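Local coordinates for protein polyketide biosynthesis 3-hydroxy-3-methylglutaryl-ACP synthase PksG (Bacillus subtilis, PDB 4YXT) that catalyses the aldol condensation of an acetyl group carried on an acyl carrier protein with a beta-ketothioester polyketide intermediate, a step in the biosynthesis of the antibiotic bacillaene, at residues E22-Y26 against R27-T31; V294-M298 against G299-F303; E353-L356 against D357-Q361. The protein carries 1 engineered substitution. One frame throughout, in Å; residues are numbered along the deposited sequence.

Contact 1: E22-Y26 against R27-T31; sequences ELAKY and RHLDT
Helix 20-27 ends in a Schellman motif: His28 turns to positive phi, and two backbone bonds run back into the last turn, a well-aligned one from Leu29 N to Ala24 O (3.2 Å, N-H...O angle 165°) and, nested inside it, a weak one from His28 N to Lys25 O (3.3 Å). The turn brings Leu29 back over Ala24, where its CD1 lies 4.0 Å from Ala24 CB; alanine's small methyl lets the leucine come in close, and Phe34 of helix 31-37 touches both. On Arg27, chi1 of -67° sets CG beside Leu23, 4.0 Å from Leu23 CD1, and the bend at chi2 carries the chain on with Arg27 NE still 4.1 Å from that methyl. The guanidinium then reaches the Tyr26 ring at its edge rather than over a face: Arg27 NH1 lies in the ring plane, 3.9 Å from Tyr26 CE2, and the two planes are 73° apart. This is no cation-pi stack. Arginine suits the helix end because its stem packs on leucine while its head reaches two separate acids, Glu165 through NE and Glu368 through NH1. These outside carboxylates balance its charge and probably limit its rotation, tying this partly buried helix end to its surroundings.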
loop_
_atom_site.group_PDB
_atom_site.type_symbol
_atom_site.label_atom_id
_atom_site.label_comp_id
_atom_site.label_asym_id
_atom_site.label_seq_id
_atom_site.Cartn_x
_atom_site.Cartn_y
_atom_site.Cartn_z
ATOM N N GLU A 22 -30.411 -2.377 -20.837
ATOM C CA GLU A 22 -31.537 -1.537 -20.401
ATOM C C GLU A 22 -31.062 -0.132 -20.071
ATOM O O GLU A 22 -31.743 0.861 -20.376
ATOM C CB GLU A 22 -32.248 -2.112 -19.169
ATOM C CG GLU A 22 -33.007 -3.422 -19.392
ATOM C CD GLU A 22 -33.534 -4.078 -18.088
ATOM O OE1 GLU A 22 -33.120 -3.697 -16.954
ATOM O OE2 GLU A 22 -34.380 -5.006 -18.191
ATOM N N LEU A 23 -29.913 -0.027 -19.411
ATOM C CA LEU A 23 -29.423 1.295 -19.011
ATOM C C LEU A 23 -29.129 2.132 -20.254
ATOM O O LEU A 23 -29.417 3.300 -20.291
ATOM C CB LEU A 23 -28.181 1.191 -18.125
ATOM C CG LEU A 23 -27.581 2.519 -17.687
ATOM C CD1 LEU A 23 -28.506 3.227 -16.690
ATOM C CD2 LEU A 23 -26.190 2.310 -17.106
ATOM N N ALA A 24 -28.554 1.524 -21.269
ATOM C CA ALA A 24 -28.214 2.267 -22.461
ATOM C C ALA A 24 -29.488 2.928 -23.049
ATOM O O ALA A 24 -29.486 4.134 -23.371
ATOM C CB ALA A 24 -27.548 1.353 -23.470
ATOM N N LYS A 25 -30.556 2.123 -23.155
ATOM C CA LYS A 25 -31.878 2.559 -23.625
ATOM C C LYS A 25 -32.337 3.778 -22.872
ATOM O O LYS A 25 -32.741 4.776 -23.463
ATOM C CB LYS A 25 -32.928 1.456 -23.411
ATOM C CG LYS A 25 -33.193 0.541 -24.598
ATOM C CD LYS A 25 -31.921 0.143 -25.322
ATOM C CE LYS A 25 -32.228 -0.825 -26.446
ATOM N NZ LYS A 25 -32.665 -2.144 -25.898
ATOM N N TYR A 26 -32.276 3.688 -21.552
ATOM C CA TYR A 26 -32.735 4.756 -20.701
ATOM C C TYR A 26 -31.919 6.044 -20.853
ATOM O O TYR A 26 -32.434 7.150 -20.649
ATOM C CB TYR A 26 -32.674 4.266 -19.284
ATOM C CG TYR A 26 -33.392 5.125 -18.287
ATOM C CD1 TYR A 26 -34.721 4.866 -17.943
ATOM C CD2 TYR A 26 -32.724 6.158 -17.637
ATOM C CE1 TYR A 26 -35.377 5.644 -16.998
ATOM C CE2 TYR A 26 -33.359 6.939 -16.683
ATOM C CZ TYR A 26 -34.679 6.684 -16.367
ATOM O OH TYR A 26 -35.290 7.477 -15.431
ATOM N N ARG A 27 -30.653 5.903 -21.221
ATOM C CA ARG A 27 -29.726 7.021 -21.281
ATOM C C ARG A 27 -29.503 7.485 -22.713
ATOM O O ARG A 27 -28.819 8.484 -22.933
ATOM C CB ARG A 27 -28.388 6.635 -20.643
ATOM C CG ARG A 27 -28.481 6.396 -19.134
ATOM C CD ARG A 27 -28.280 7.652 -18.285
ATOM N NE ARG A 27 -27.994 7.324 -16.877
ATOM C CZ ARG A 27 -28.732 7.686 -15.820
ATOM N NH1 ARG A 27 -29.822 8.444 -15.963
ATOM N NH2 ARG A 27 -28.372 7.317 -14.590
ATOM N N HIS A 28 -30.079 6.754 -23.672
ATOM C CA HIS A 28 -30.077 7.137 -25.087
ATOM C C HIS A 28 -28.710 7.044 -25.747
ATOM O O HIS A 28 -28.387 7.873 -26.594
ATOM C CB HIS A 28 -30.608 8.564 -25.295
ATOM C CG HIS A 28 -31.943 8.814 -24.667
ATOM N ND1 HIS A 28 -33.112 8.275 -25.169
ATOM C CD2 HIS A 28 -32.298 9.557 -23.593
ATOM C CE1 HIS A 28 -34.127 8.667 -24.422
ATOM N NE2 HIS A 28 -33.661 9.447 -23.462
ATOM N N LEU A 29 -27.927 6.029 -25.406
ATOM C CA LEU A 29 -26.573 5.939 -25.908
ATOM C C LEU A 29 -26.595 5.626 -27.393
ATOM O O LEU A 29 -27.521 4.987 -27.878
ATOM C CB LEU A 29 -25.798 4.864 -25.155
ATOM C CG LEU A 29 -25.624 5.078 -23.648
ATOM C CD1 LEU A 29 -24.633 4.079 -23.070
ATOM C CD2 LEU A 29 -25.182 6.507 -23.331
ATOM N N ASP A 30 -25.573 6.077 -28.110
ATOM C CA ASP A 30 -25.386 5.672 -29.486
ATOM C C ASP A 30 -25.223 4.177 -29.458
ATOM O O ASP A 30 -24.357 3.667 -28.768
ATOM C CB ASP A 30 -24.114 6.287 -30.104
ATOM C CG ASP A 30 -23.809 5.715 -31.483
ATOM O OD1 ASP A 30 -22.729 5.113 -31.714
ATOM O OD2 ASP A 30 -24.679 5.844 -32.361
ATOM N N THR A 31 -26.015 3.482 -30.252
ATOM C CA THR A 31 -26.045 2.038 -30.226
ATOM C C THR A 31 -24.688 1.435 -30.476
ATOM O O THR A 31 -24.228 0.599 -29.697
ATOM C CB THR A 31 -27.067 1.528 -31.244
ATOM O OG1 THR A 31 -28.380 1.848 -30.758
ATOM C CG2 THR A 31 -26.950 0.043 -31.444
#

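Contact 2: V294-M298 against G299-F303; sequences VGNIM and GAALF
Ile297 turns its CG2 methyl toward Ala300, with CG1 at chi1 -69°, while chi1 of 174° on Asn296 carries its amide round to the backbone of Met298. The result is an Asx turn that leads into the start of helix 301-312: Asn296 OD1 accepts from Met298 N at 2.9 Å, the donor standing well above the amide carbonyl plane. Asparagine fits because its short side chain can hold a backbone N-H two residues ahead. The chain then tightens into a 3-10 turn. Ala300 N bonds to Ile297 O at 3.1 Å. Ala301 N follows with a bond to Met298 O at 3.0 Å. Both bonds are nearly straight at the hydrogen, and both donors lie above the carbonyl planes.

At the exit of helix 291-294, Gly295 has a positive phi at which a beta carbon would press on the preceding carbonyl. Within the turn a small residue suits Ala300, packed among Ile297, Ala142 and Val173. Gly299 N is held by Asp144. The turn also borders the probable catalytic centre of this thiolase-like fold: the side chain of Met298 lies about 4 Å from that of Cys114, and Ala301 about 3 Å from that of His250, the nearest atoms in each case. By similarity these are the acyl-thioester cysteine and a proton donor/acceptor. A water bridges Met298 O and Leu302 N, accepting from the latter. Packing is tightest where Ile297 CG2 meets Ala300 CB, at 3.4 Å, shorter than two methyls normally approach.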
loop_
_atom_site.group_PDB
_atom_site.type_symbol
_atom_site.label_atom_id
_atom_site.label_comp_id
_atom_site.label_asym_id
_atom_site.label_seq_id
_atom_site.Cartn_x
_atom_site.Cartn_y
_atom_site.Cartn_z
ATOM N N VAL A 294 -19.730 -8.120 -14.224
ATOM C CA VAL A 294 -19.446 -7.282 -13.042
ATOM C C VAL A 294 -19.108 -5.802 -13.313
ATOM O O VAL A 294 -19.450 -4.886 -12.544
ATOM C CB VAL A 294 -18.320 -7.966 -12.231
ATOM C CG1 VAL A 294 -18.234 -7.378 -10.840
ATOM C CG2 VAL A 294 -18.653 -9.443 -12.079
ATOM N N GLY A 295 -18.450 -5.554 -14.424
ATOM C CA GLY A 295 -17.985 -4.210 -14.717
ATOM C C GLY A 295 -16.494 -4.075 -14.471
ATOM O O GLY A 295 -15.821 -5.050 -14.262
ATOM N N ASN A 296 -15.996 -2.860 -14.601
ATOM C CA ASN A 296 -14.650 -2.516 -14.251
ATOM C C ASN A 296 -14.555 -2.484 -12.728
ATOM O O ASN A 296 -15.155 -1.633 -12.052
ATOM C CB ASN A 296 -14.257 -1.130 -14.806
ATOM C CG ASN A 296 -12.882 -0.675 -14.323
ATOM O OD1 ASN A 296 -11.996 -1.478 -13.983
ATOM N ND2 ASN A 296 -12.710 0.634 -14.269
ATOM N N ILE A 297 -13.768 -3.398 -12.204
ATOM C CA ILE A 297 -13.601 -3.557 -10.764
ATOM C C ILE A 297 -12.242 -3.033 -10.339
ATOM O O ILE A 297 -11.765 -3.342 -9.256
ATOM C CB ILE A 297 -13.776 -5.072 -10.431
ATOM C CG1 ILE A 297 -15.215 -5.445 -10.656
ATOM C CG2 ILE A 297 -13.468 -5.411 -9.008
ATOM C CD1 ILE A 297 -16.152 -4.417 -10.148
ATOM N N MET A 298 -11.605 -2.270 -11.223
ATOM C CA MET A 298 -10.367 -1.523 -10.925
ATOM C C MET A 298 -9.166 -2.399 -10.528
ATOM O O MET A 298 -8.688 -3.195 -11.352
ATOM C CB MET A 298 -10.696 -0.433 -9.942
ATOM C CG MET A 298 -11.603 0.614 -10.578
ATOM S SD MET A 298 -12.307 1.740 -9.395
ATOM C CE MET A 298 -13.874 0.885 -9.208
ATOM N N GLY A 299 -8.704 -2.269 -9.292
ATOM C CA GLY A 299 -7.664 -3.096 -8.768
ATOM C C GLY A 299 -7.894 -4.583 -8.908
ATOM O O GLY A 299 -6.948 -5.363 -8.942
ATOM N N ALA A 300 -9.135 -5.019 -8.953
ATOM C CA ALA A 300 -9.385 -6.467 -8.990
ATOM C C ALA A 300 -9.717 -6.960 -10.395
ATOM O O ALA A 300 -9.999 -8.182 -10.598
ATOM C CB ALA A 300 -10.502 -6.812 -8.035
ATOM N N ALA A 301 -9.671 -6.066 -11.376
ATOM C CA ALA A 301 -10.110 -6.418 -12.743
ATOM C C ALA A 301 -9.280 -7.547 -13.344
ATOM O O ALA A 301 -9.841 -8.547 -13.801
ATOM C CB ALA A 301 -10.101 -5.193 -13.712
ATOM N N LEU A 302 -7.971 -7.388 -13.420
ATOM C CA LEU A 302 -7.166 -8.486 -13.965
ATOM C C LEU A 302 -7.399 -9.818 -13.221
ATOM O O LEU A 302 -7.441 -10.856 -13.835
ATOM C CB LEU A 302 -5.685 -8.146 -13.939
ATOM C CG LEU A 302 -4.785 -9.322 -14.296
ATOM C CD1 LEU A 302 -4.904 -9.661 -15.783
ATOM C CD2 LEU A 302 -3.389 -8.918 -13.930
ATOM N N PHE A 303 -7.482 -9.806 -11.897
ATOM C CA PHE A 303 -7.769 -11.047 -11.209
ATOM C C PHE A 303 -9.085 -11.686 -11.652
ATOM O O PHE A 303 -9.124 -12.897 -11.774
ATOM C CB PHE A 303 -7.764 -10.867 -9.690
ATOM C CG PHE A 303 -6.409 -10.540 -9.102
ATOM C CD1 PHE A 303 -5.216 -11.000 -9.694
ATOM C CD2 PHE A 303 -6.329 -9.827 -7.914
ATOM C CE1 PHE A 303 -3.986 -10.689 -9.123
ATOM C CE2 PHE A 303 -5.089 -9.516 -7.337
ATOM C CZ PHE A 303 -3.928 -9.965 -7.945
HETATM O O HOH W 1 -6.747 -4.736 -12.557
#

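Contact 3: E353-L356 against D357-Q361; sequences EKHL and DRRYQ
The guanidinium of Arg359 carries Leu356 CD2 centrally over one face, 3.9 Å from Arg359 CZ, while a water lies in plane at its edge. That water accepts from Arg359 NH2 and donates to Leu356 O. The same carbonyl takes Arg359 NE on an in-plane lone pair at 3.0 Å, so one oxygen holds the head both directly and through water. A bend at chi3 (-68°) folds the arginine back to lie alongside Leu356, pointing the same way. Arg358 appears to lay one face of its guanidinium against the Lys354 stem, but its placement is less certain, being strained in the model and beside a crystal neighbour. The bond from Asp357 N to Glu353 O, 2.8 Å, is straight and nearly in line with the C=O, and Arg358 N then turns back to His355 O. Leucine suits the inner side of this helix end, giving Arg359 an apolar surface while also packing on helix 291-294. Arg293 of that helix pairs with Asp357, Arg359 NH2 makes a salt bridge with Glu41 of strand 41-43, and Tyr360 joins strand 16-19 by backbone bonds. The chain thus passes from helix 352-357 into the small three-stranded sheet while these pairs tie it to helix 291-294 and strand 41-43.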
loop_
_atom_site.group_PDB
_atom_site.type_symbol
_atom_site.label_atom_id
_atom_site.label_comp_id
_atom_site.label_asym_id
_atom_site.label_seq_id
_atom_site.Cartn_x
_atom_site.Cartn_y
_atom_site.Cartn_z
ATOM N N GLU A 353 -19.608 -18.562 -11.154
ATOM C CA GLU A 353 -20.732 -18.337 -12.104
ATOM C C GLU A 353 -22.061 -18.400 -11.398
ATOM O O GLU A 353 -22.917 -17.497 -11.489
ATOM C CB GLU A 353 -20.713 -19.392 -13.230
ATOM C CG GLU A 353 -20.238 -18.847 -14.553
ATOM C CD GLU A 353 -20.816 -19.532 -15.765
ATOM O OE1 GLU A 353 -20.657 -20.745 -15.890
ATOM O OE2 GLU A 353 -21.403 -18.849 -16.618
ATOM N N LYS A 354 -22.222 -19.484 -10.644
ATOM C CA LYS A 354 -23.468 -19.687 -9.869
ATOM C C LYS A 354 -23.700 -18.482 -8.938
ATOM O O LYS A 354 -24.794 -17.887 -8.847
ATOM C CB LYS A 354 -23.309 -21.003 -9.114
ATOM C CG LYS A 354 -24.525 -21.629 -8.473
ATOM C CD LYS A 354 -24.094 -22.907 -7.729
ATOM C CE LYS A 354 -24.786 -23.054 -6.385
ATOM N NZ LYS A 354 -24.541 -21.944 -5.409
ATOM N N HIS A 355 -22.661 -18.035 -8.267
ATOM C CA HIS A 355 -22.875 -16.847 -7.461
ATOM C C HIS A 355 -23.354 -15.623 -8.275
ATOM O O HIS A 355 -24.262 -14.880 -7.872
ATOM C CB HIS A 355 -21.607 -16.511 -6.669
ATOM C CG HIS A 355 -21.509 -15.066 -6.340
ATOM N ND1 HIS A 355 -20.490 -14.261 -6.811
ATOM C CD2 HIS A 355 -22.342 -14.259 -5.649
ATOM C CE1 HIS A 355 -20.694 -13.021 -6.404
ATOM N NE2 HIS A 355 -21.819 -12.989 -5.716
ATOM N N LEU A 356 -22.722 -15.374 -9.427
ATOM C CA LEU A 356 -23.116 -14.239 -10.244
ATOM C C LEU A 356 -24.582 -14.385 -10.736
ATOM O O LEU A 356 -25.358 -13.392 -10.785
ATOM C CB LEU A 356 -22.189 -14.109 -11.443
ATOM C CG LEU A 356 -20.711 -13.781 -11.140
ATOM C CD1 LEU A 356 -19.873 -13.850 -12.394
ATOM C CD2 LEU A 356 -20.579 -12.432 -10.514
ATOM N N ASP A 357 -24.965 -15.614 -11.095
ATOM C CA ASP A 357 -26.386 -15.852 -11.417
ATOM C C ASP A 357 -27.388 -15.481 -10.285
ATOM O O ASP A 357 -28.545 -15.242 -10.594
ATOM C CB ASP A 357 -26.654 -17.303 -11.817
ATOM C CG ASP A 357 -25.814 -17.770 -12.974
ATOM O OD1 ASP A 357 -25.405 -16.943 -13.832
ATOM O OD2 ASP A 357 -25.548 -18.985 -13.010
ATOM N N ARG A 358 -26.977 -15.435 -9.003
ATOM C CA ARG A 358 -27.960 -15.222 -7.909
ATOM C C ARG A 358 -28.077 -13.823 -7.417
ATOM O O ARG A 358 -28.727 -13.594 -6.400
ATOM C CB ARG A 358 -27.714 -16.124 -6.695
ATOM C CG ARG A 358 -26.968 -17.406 -7.019
ATOM C CD ARG A 358 -27.583 -18.657 -6.402
ATOM N NE ARG A 358 -27.474 -19.799 -7.315
ATOM C CZ ARG A 358 -27.735 -21.065 -6.990
ATOM N NH1 ARG A 358 -28.109 -21.398 -5.760
ATOM N NH2 ARG A 358 -27.615 -22.020 -7.905
ATOM N N ARG A 359 -27.483 -12.856 -8.104
ATOM C CA ARG A 359 -27.582 -11.485 -7.624
ATOM C C ARG A 359 -28.927 -10.917 -7.975
ATOM O O ARG A 359 -29.565 -11.354 -8.946
ATOM C CB ARG A 359 -26.477 -10.594 -8.226
ATOM C CG ARG A 359 -25.067 -11.056 -7.936
ATOM C CD ARG A 359 -24.053 -10.299 -8.778
ATOM N NE ARG A 359 -24.195 -10.643 -10.205
ATOM C CZ ARG A 359 -23.566 -10.039 -11.211
ATOM N NH1 ARG A 359 -22.684 -9.050 -10.954
ATOM N NH2 ARG A 359 -23.802 -10.432 -12.489
ATOM N N TYR A 360 -29.336 -9.919 -7.197
ATOM C CA TYR A 360 -30.610 -9.250 -7.375
ATOM C C TYR A 360 -30.534 -8.180 -8.426
ATOM O O TYR A 360 -29.683 -7.281 -8.357
ATOM C CB TYR A 360 -30.995 -8.591 -6.067
ATOM C CG TYR A 360 -32.346 -7.924 -6.031
ATOM C CD1 TYR A 360 -33.470 -8.623 -5.612
ATOM C CD2 TYR A 360 -32.485 -6.590 -6.335
ATOM C CE1 TYR A 360 -34.704 -8.010 -5.535
ATOM C CE2 TYR A 360 -33.702 -5.966 -6.258
ATOM C CZ TYR A 360 -34.817 -6.679 -5.866
ATOM O OH TYR A 360 -36.045 -6.043 -5.789
ATOM N N GLN A 361 -31.471 -8.232 -9.370
ATOM C CA GLN A 361 -31.534 -7.248 -10.444
ATOM C C GLN A 361 -32.251 -5.945 -10.056
ATOM O O GLN A 361 -33.409 -5.963 -9.685
ATOM C CB GLN A 361 -32.244 -7.842 -11.649
ATOM C CG GLN A 361 -32.436 -6.804 -12.742
ATOM C CD GLN A 361 -32.579 -7.406 -14.114
ATOM O OE1 GLN A 361 -32.614 -8.618 -14.274
ATOM N NE2 GLN A 361 -32.658 -6.560 -15.112
HETATM O O HOH W 2 -25.933 -11.972 -13.350
#

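From the N terminus, contact 1 comes first, ending helix 20-27 just after strand 16-19 and turning the chain toward helix 31-37. Contact 2 follows much later, leading from helix 291-294 into helix 301-312 near the centre of the chain, and contact 3 turns helix 352-357 into strand 360-361. Each is a local turn; the three run in series, neither nested nor crossing. Contacts 1 and 2 do not touch, their nearest atoms being about 11 Å apart. Contact 3 reaches both: Gln361 NE2 packs 3.4 Å from Glu22 OE1, and Leu356 CD2 lies 3.9 Å from Val294 CG2. It packs against helix 20-27 at one end and the end of helix 291-294 at the other.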